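Local coordinates for particle-associated glycoside hydrolase (Acinetobacter phage Fri1, PDB 6C72), which probably hydrolyses the capsular polysaccharide of Acinetobacter baumannii as the phage tailspike, degrading the host capsule during virus entry, at residues Ser255-Glu260 / His278-Lys283. Sequence-based numbering, arbitrary orientation.
With ZN (zinc ion), chain M; ZN (zinc ion), chain H.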
loop_
_atom_site.group_PDB
_atom_site.type_symbol
_atom_site.label_atom_id
_atom_site.label_comp_id
_atom_site.label_asym_id
_atom_site.label_seq_id
_atom_site.Cartn_x
_atom_site.Cartn_y
_atom_site.Cartn_z
ATOM N N SER A 255 -10.147 16.581 -5.394
ATOM C CA SER A 255 -9.480 15.309 -5.167
ATOM C C SER A 255 -8.017 15.392 -5.568
ATOM O O SER A 255 -7.564 16.371 -6.166
ATOM C CB SER A 255 -10.172 14.184 -5.945
ATOM O OG SER A 255 -9.972 14.350 -7.341
ATOM N N ASN A 256 -7.299 14.308 -5.279
ATOM C CA ASN A 256 -5.898 14.163 -5.661
ATOM C C ASN A 256 -5.032 15.236 -5.000
ATOM O O ASN A 256 -4.178 15.854 -5.637
ATOM C CB ASN A 256 -5.755 14.182 -7.189
ATOM C CG ASN A 256 -4.375 13.781 -7.653
ATOM O OD1 ASN A 256 -3.711 12.970 -7.010
ATOM N ND2 ASN A 256 -3.929 14.353 -8.767
ATOM N N HIS A 257 -5.269 15.492 -3.719
ATOM C CA HIS A 257 -4.511 16.507 -3.009
ATOM C C HIS A 257 -3.350 15.867 -2.268
ATOM O O HIS A 257 -3.514 14.846 -1.597
ATOM C CB HIS A 257 -5.403 17.279 -2.043
ATOM C CG HIS A 257 -6.580 17.918 -2.707
ATOM N ND1 HIS A 257 -6.457 18.692 -3.840
ATOM C CD2 HIS A 257 -7.895 17.929 -2.382
ATOM C CE1 HIS A 257 -7.648 19.147 -4.192
ATOM N NE2 HIS A 257 -8.536 18.699 -3.322
ATOM N N TYR A 258 -2.191 16.500 -2.346
ATOM C CA TYR A 258 -0.970 15.925 -1.821
ATOM C C TYR A 258 -0.242 16.946 -0.960
ATOM O O TYR A 258 -0.041 18.088 -1.383
ATOM C CB TYR A 258 -0.081 15.447 -2.964
ATOM C CG TYR A 258 1.137 14.735 -2.479
ATOM C CD1 TYR A 258 1.072 13.421 -2.057
ATOM C CD2 TYR A 258 2.360 15.389 -2.417
ATOM C CE1 TYR A 258 2.198 12.766 -1.599
ATOM C CE2 TYR A 258 3.482 14.749 -1.968
ATOM C CZ TYR A 258 3.394 13.439 -1.550
ATOM O OH TYR A 258 4.519 12.803 -1.091
ATOM N N PHE A 259 0.154 16.528 0.236
ATOM C CA PHE A 259 0.871 17.369 1.184
ATOM C C PHE A 259 2.073 16.603 1.716
ATOM O O PHE A 259 1.937 15.454 2.150
ATOM C CB PHE A 259 -0.033 17.800 2.347
ATOM C CG PHE A 259 -1.309 18.459 1.902
ATOM C CD1 PHE A 259 -2.425 17.690 1.565
ATOM C CD2 PHE A 259 -1.390 19.840 1.810
ATOM C CE1 PHE A 259 -3.607 18.287 1.147
ATOM C CE2 PHE A 259 -2.573 20.456 1.393
ATOM C CZ PHE A 259 -3.694 19.668 1.055
ATOM N N GLU A 260 3.242 17.235 1.671
ATOM C CA GLU A 260 4.453 16.618 2.190
ATOM C C GLU A 260 5.282 17.650 2.936
ATOM O O GLU A 260 5.387 18.793 2.497
ATOM C CB GLU A 260 5.297 15.996 1.080
ATOM C CG GLU A 260 6.430 15.152 1.619
ATOM C CD GLU A 260 7.214 14.489 0.519
ATOM O OE1 GLU A 260 6.701 14.457 -0.625
ATOM O OE2 GLU A 260 8.338 14.012 0.791
ATOM N N HIS A 278 -11.902 13.738 -1.734
ATOM C CA HIS A 278 -11.442 12.359 -1.683
ATOM C C HIS A 278 -10.040 12.266 -2.272
ATOM O O HIS A 278 -9.564 13.181 -2.949
ATOM C CB HIS A 278 -12.427 11.376 -2.368
ATOM C CG HIS A 278 -12.556 11.539 -3.854
ATOM N ND1 HIS A 278 -11.821 10.795 -4.752
ATOM C CD2 HIS A 278 -13.371 12.322 -4.601
ATOM C CE1 HIS A 278 -12.155 11.131 -5.984
ATOM N NE2 HIS A 278 -13.096 12.052 -5.920
ATOM N N ASP A 279 -9.367 11.161 -1.939
ATOM C CA ASP A 279 -8.017 10.833 -2.398
ATOM C C ASP A 279 -7.022 11.934 -2.016
ATOM O O ASP A 279 -6.469 12.647 -2.849
ATOM C CB ASP A 279 -8.014 10.539 -3.899
ATOM C CG ASP A 279 -8.561 9.149 -4.215
ATOM O OD1 ASP A 279 -9.795 8.975 -4.389
ATOM O OD2 ASP A 279 -7.739 8.212 -4.267
ATOM N N VAL A 280 -6.791 12.025 -0.709
ATOM C CA VAL A 280 -5.875 12.991 -0.125
ATOM C C VAL A 280 -4.762 12.249 0.600
ATOM O O VAL A 280 -5.016 11.273 1.316
ATOM C CB VAL A 280 -6.620 13.929 0.845
ATOM C CG1 VAL A 280 -5.666 15.004 1.408
ATOM C CG2 VAL A 280 -7.830 14.529 0.157
ATOM N N THR A 281 -3.527 12.707 0.422
ATOM C CA THR A 281 -2.393 12.070 1.071
ATOM C C THR A 281 -1.567 13.102 1.827
ATOM O O THR A 281 -1.193 14.139 1.272
ATOM C CB THR A 281 -1.518 11.325 0.058
ATOM O OG1 THR A 281 -2.278 10.264 -0.527
ATOM C CG2 THR A 281 -0.293 10.736 0.738
ATOM N N PHE A 282 -1.278 12.796 3.084
ATOM C CA PHE A 282 -0.316 13.531 3.890
ATOM C C PHE A 282 0.872 12.614 4.143
ATOM O O PHE A 282 0.694 11.488 4.610
ATOM C CB PHE A 282 -0.932 13.978 5.217
ATOM C CG PHE A 282 -2.088 14.932 5.068
ATOM C CD1 PHE A 282 -3.389 14.454 4.915
ATOM C CD2 PHE A 282 -1.883 16.306 5.102
ATOM C CE1 PHE A 282 -4.469 15.332 4.792
ATOM C CE2 PHE A 282 -2.954 17.182 4.980
ATOM C CZ PHE A 282 -4.249 16.696 4.821
ATOM N N LYS A 283 2.070 13.083 3.807
ATOM C CA LYS A 283 3.305 12.346 4.040
ATOM C C LYS A 283 4.283 13.230 4.798
ATOM O O LYS A 283 4.584 14.340 4.353
ATOM C CB LYS A 283 3.928 11.883 2.726
ATOM C CG LYS A 283 5.136 10.978 2.915
ATOM C CD LYS A 283 6.018 11.023 1.681
ATOM C CE LYS A 283 5.533 10.052 0.616
ATOM N NZ LYS A 283 6.088 8.669 0.863
HETATM ZN ZN ZN M . 9.039 12.384 -0.800
HETATM ZN ZN ZN H . -13.946 12.993 -7.524
HETATM O O HOH W 1 -12.274 13.026 -9.078
HETATM O O HOH W 2 -15.143 14.437 -6.597
HETATM O O HOH W 3 -15.290 11.270 -8.115
HETATM O O HOH W 4 -15.269 13.725 -9.261
HETATM O O HOH W 5 10.004 11.029 0.580
#
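Phe259 and Phe282 share nearly the same first torsion (chi1 -54° and -63°), each with CG beside its own backbone N. Because the two residues are paired on parallel strands, the rings lean the same way and lie side by side. The planes are nearly parallel but slid apart, with little overlap. CD1 of Phe259 sits over one face of the Phe282 ring, 3.5 Å from its CE2. Val280 CG1 meets the edge of the Phe259 ring at CE1. This face, with His257, points into the interior, where Leu244 and Ile246 pack against it.

The backbones are parallel neighbours in register. Thr281 N donates to His257 O, Phe259 N to Thr281 O and Lys283 N to Phe259 O, each at 2.9 Å. The pairing becomes less regular towards Asp279, where the chain turns a corner; the bond from His257 N to Asp279 O is longer, at 3.2 Å.

On the other face, with CG anti to the backbone N (chi1 -175°), the Tyr258 ring reaches forward past Thr281 CB and carries its OH to Glu260 and Lys283. The OH donates to Glu260 OE1 (2.8 Å), from above the carboxylate plane, and Lys283 CE packs against the Tyr258 hydroxyl. Glu260 OE2 binds a zinc ion and also accepts a bond from Asn256 of the third subunit.

At the far end Ser255 CB lies over one face of the His278 imidazole, 3.7 Å from its centroid. His278 NE2 binds a second zinc ion, whose other ligands are four waters. ND1 donates to Asp279 OD1 in the ring plane (2.7 Å).

Such in-register stacking is that of successive coils of a parallel beta-helix. The hydrogen bond at ND1 and the zinc at NE2 together hold the ring's rotation, and the bond at ND1 would probably make NE2 a stronger zinc ligand.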